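Local coordinates for putative alpha-N-acetylgalactosaminidase (Bacillus halodurans C-125, PDB 3CC1), which probably hydrolyses terminal alpha-linked N-acetylgalactosamine from glycoconjugates, as a putative alpha-N-acetylgalactosaminidase of the alpha-galactosidase A family, at residues 349-354 with 380-385. Numbering follows the deposited sequence.
With SO4 (sulfate ion), chain F.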
loop_
_atom_site.group_PDB
_atom_site.type_symbol
_atom_site.label_atom_id
_atom_site.label_comp_id
_atom_site.label_asym_id
_atom_site.label_seq_id
_atom_site.Cartn_x
_atom_site.Cartn_y
_atom_site.Cartn_z
ATOM N N PHE A 349 13.169 -13.497 7.579
ATOM C CA PHE A 349 13.004 -12.678 6.385
ATOM C C PHE A 349 14.294 -11.846 6.188
ATOM O O PHE A 349 14.755 -11.236 7.124
ATOM C CB PHE A 349 11.759 -11.803 6.569
ATOM C CG PHE A 349 11.581 -10.733 5.515
ATOM C CD1 PHE A 349 11.370 -11.054 4.210
ATOM C CD2 PHE A 349 11.622 -9.411 5.854
ATOM C CE1 PHE A 349 11.214 -10.071 3.258
ATOM C CE2 PHE A 349 11.462 -8.437 4.894
ATOM C CZ PHE A 349 11.273 -8.785 3.588
ATOM N N VAL A 350 14.886 -11.845 4.987
ATOM C CA VAL A 350 16.166 -11.129 4.745
ATOM C C VAL A 350 15.960 -9.795 4.008
ATOM O O VAL A 350 16.431 -8.744 4.451
ATOM C CB VAL A 350 17.209 -12.047 4.030
ATOM C CG1 VAL A 350 18.446 -11.278 3.620
ATOM C CG2 VAL A 350 17.549 -13.246 4.922
ATOM N N TYR A 351 15.261 -9.820 2.892
ATOM C CA TYR A 351 15.022 -8.615 2.147
ATOM C C TYR A 351 13.842 -8.732 1.197
ATOM O O TYR A 351 13.420 -9.796 0.803
ATOM C CB TYR A 351 16.297 -8.117 1.387
ATOM C CG TYR A 351 16.706 -8.887 0.137
ATOM C CD1 TYR A 351 15.892 -8.921 -0.994
ATOM C CD2 TYR A 351 17.916 -9.517 0.065
ATOM C CE1 TYR A 351 16.258 -9.614 -2.130
ATOM C CE2 TYR A 351 18.321 -10.191 -1.100
ATOM C CZ TYR A 351 17.485 -10.219 -2.197
ATOM O OH TYR A 351 17.870 -10.840 -3.364
ATOM N N ARG A 352 13.274 -7.586 0.907
ATOM C CA ARG A 352 12.401 -7.479 -0.232
ATOM C C ARG A 352 12.603 -6.150 -0.928
ATOM O O ARG A 352 12.568 -5.087 -0.297
ATOM C CB ARG A 352 10.947 -7.605 0.198
ATOM C CG ARG A 352 10.025 -7.384 -0.969
ATOM C CD ARG A 352 8.635 -7.845 -0.603
ATOM N NE ARG A 352 7.752 -7.869 -1.762
ATOM C CZ ARG A 352 6.601 -8.536 -1.808
ATOM N NH1 ARG A 352 6.236 -9.290 -0.795
ATOM N NH2 ARG A 352 5.853 -8.487 -2.912
ATOM N N GLU A 353 12.817 -6.236 -2.230
ATOM C CA GLU A 353 13.048 -5.079 -3.037
ATOM C C GLU A 353 12.463 -5.320 -4.404
ATOM O O GLU A 353 12.876 -6.208 -5.140
ATOM C CB GLU A 353 14.557 -4.805 -3.068
ATOM C CG GLU A 353 14.913 -3.401 -3.317
ATOM C CD GLU A 353 16.392 -3.114 -3.229
ATOM O OE1 GLU A 353 16.895 -2.883 -2.102
ATOM O OE2 GLU A 353 17.050 -3.072 -4.308
ATOM N N GLU A 354 11.444 -4.550 -4.727
ATOM C CA GLU A 354 10.819 -4.599 -6.069
ATOM C C GLU A 354 10.586 -6.037 -6.543
ATOM O O GLU A 354 11.088 -6.467 -7.624
ATOM C CB GLU A 354 11.703 -3.847 -7.080
ATOM C CG GLU A 354 12.412 -2.582 -6.477
ATOM C CD GLU A 354 13.258 -1.775 -7.469
ATOM O OE1 GLU A 354 12.677 -1.106 -8.349
ATOM O OE2 GLU A 354 14.506 -1.804 -7.354
ATOM N N LYS A 380 14.011 -11.669 -13.536
ATOM C CA LYS A 380 14.765 -10.750 -12.727
ATOM C C LYS A 380 16.028 -11.458 -12.264
ATOM O O LYS A 380 16.065 -12.686 -12.166
ATOM C CB LYS A 380 13.947 -10.313 -11.506
ATOM C CG LYS A 380 12.766 -9.373 -11.784
ATOM C CD LYS A 380 13.112 -7.917 -11.474
ATOM C CE LYS A 380 12.218 -6.898 -12.222
ATOM N N THR A 381 17.060 -10.670 -11.975
ATOM C CA THR A 381 18.283 -11.164 -11.359
ATOM C C THR A 381 18.242 -10.943 -9.883
ATOM O O THR A 381 18.093 -9.842 -9.430
ATOM C CB THR A 381 19.516 -10.486 -11.947
ATOM O OG1 THR A 381 19.485 -10.739 -13.346
ATOM C CG2 THR A 381 20.851 -11.036 -11.315
ATOM N N LEU A 382 18.334 -12.035 -9.146
ATOM C CA LEU A 382 18.384 -11.976 -7.686
ATOM C C LEU A 382 19.821 -12.040 -7.176
ATOM O O LEU A 382 20.606 -12.817 -7.665
ATOM C CB LEU A 382 17.534 -13.094 -7.084
ATOM C CG LEU A 382 16.175 -12.406 -6.914
ATOM C CD1 LEU A 382 15.359 -12.521 -8.188
ATOM C CD2 LEU A 382 15.543 -12.921 -5.740
ATOM N N GLN A 383 20.130 -11.195 -6.197
ATOM C CA GLN A 383 21.468 -11.104 -5.628
ATOM C C GLN A 383 21.453 -11.579 -4.187
ATOM O O GLN A 383 20.443 -11.514 -3.491
ATOM C CB GLN A 383 21.984 -9.665 -5.570
ATOM C CG GLN A 383 21.816 -8.791 -6.795
ATOM C CD GLN A 383 22.990 -8.821 -7.771
ATOM O OE1 GLN A 383 24.171 -9.011 -7.391
ATOM N NE2 GLN A 383 22.669 -8.597 -9.057
ATOM N N PHE A 384 22.625 -11.964 -3.730
ATOM C CA PHE A 384 22.793 -12.355 -2.372
ATOM C C PHE A 384 24.254 -12.229 -1.969
ATOM O O PHE A 384 25.153 -12.488 -2.774
ATOM C CB PHE A 384 22.205 -13.780 -2.221
ATOM C CG PHE A 384 22.819 -14.555 -1.163
ATOM C CD1 PHE A 384 22.501 -14.309 0.132
ATOM C CD2 PHE A 384 23.700 -15.533 -1.464
ATOM C CE1 PHE A 384 23.113 -15.006 1.126
ATOM C CE2 PHE A 384 24.322 -16.231 -0.495
ATOM C CZ PHE A 384 24.045 -15.959 0.806
ATOM N N ARG A 385 24.486 -11.793 -0.733
ATOM C CA ARG A 385 25.840 -11.744 -0.140
ATOM C C ARG A 385 25.847 -12.401 1.220
ATOM O O ARG A 385 24.855 -12.403 1.959
ATOM C CB ARG A 385 26.341 -10.294 0.030
ATOM C CG ARG A 385 26.396 -9.446 -1.212
ATOM C CD ARG A 385 26.862 -7.997 -0.843
ATOM N NE ARG A 385 26.109 -7.496 0.291
ATOM C CZ ARG A 385 24.941 -6.860 0.228
ATOM N NH1 ARG A 385 24.389 -6.576 -0.936
ATOM N NH2 ARG A 385 24.311 -6.559 1.339
HETATM S S SO4 F . 9.825 -1.880 -2.703
HETATM O O1 SO4 F . 9.919 -1.337 -1.337
HETATM O O2 SO4 F . 9.194 -3.197 -2.720
HETATM O O3 SO4 F . 11.208 -1.992 -3.195
HETATM O O4 SO4 F . 9.019 -0.992 -3.547
HETATM O O HOH W 1 18.050 -9.420 -5.968
#
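The Leu382 CD2 methyl lies against the Tyr351 hydroxyl oxygen, 3.9 Å from OH, in van der Waals contact; both side chains also pack on Leu372 of strand 368-374. Gln383 carries the main link. Tyr351 OH donates to Gln383 O at 2.7 Å, approaching in the carbonyl plane with a C=O...donor angle of 147°, and that oxygen sits at the edge of the ring. Gln383 N gives its hydrogen to a water at 2.7 Å, which donates to Tyr351 OH at 3.0 Å and, weakly, to Thr381 O; the Gln383 amide NE2 binds Gln416 OE1. With CB already directed at the other strand, a chi1 of 75° carries the Tyr351 ring across so that the hydroxyl meets Gln383 O. A phenylalanine here would probably leave Gln383 O without this donor and the water without one acceptor. Tyr351 also forms a classic beta bulge with Val350, both opposite Ala358, on the outermost strand of the sheet within this chain, where Val350 and Arg352 make backbone hydrogen bonds to the second subunit. With strand 380-384 paired to 415-419, the tyrosine spans two sheets facing each other, as in the C-terminal beta sandwich of the alpha-galactosidase family.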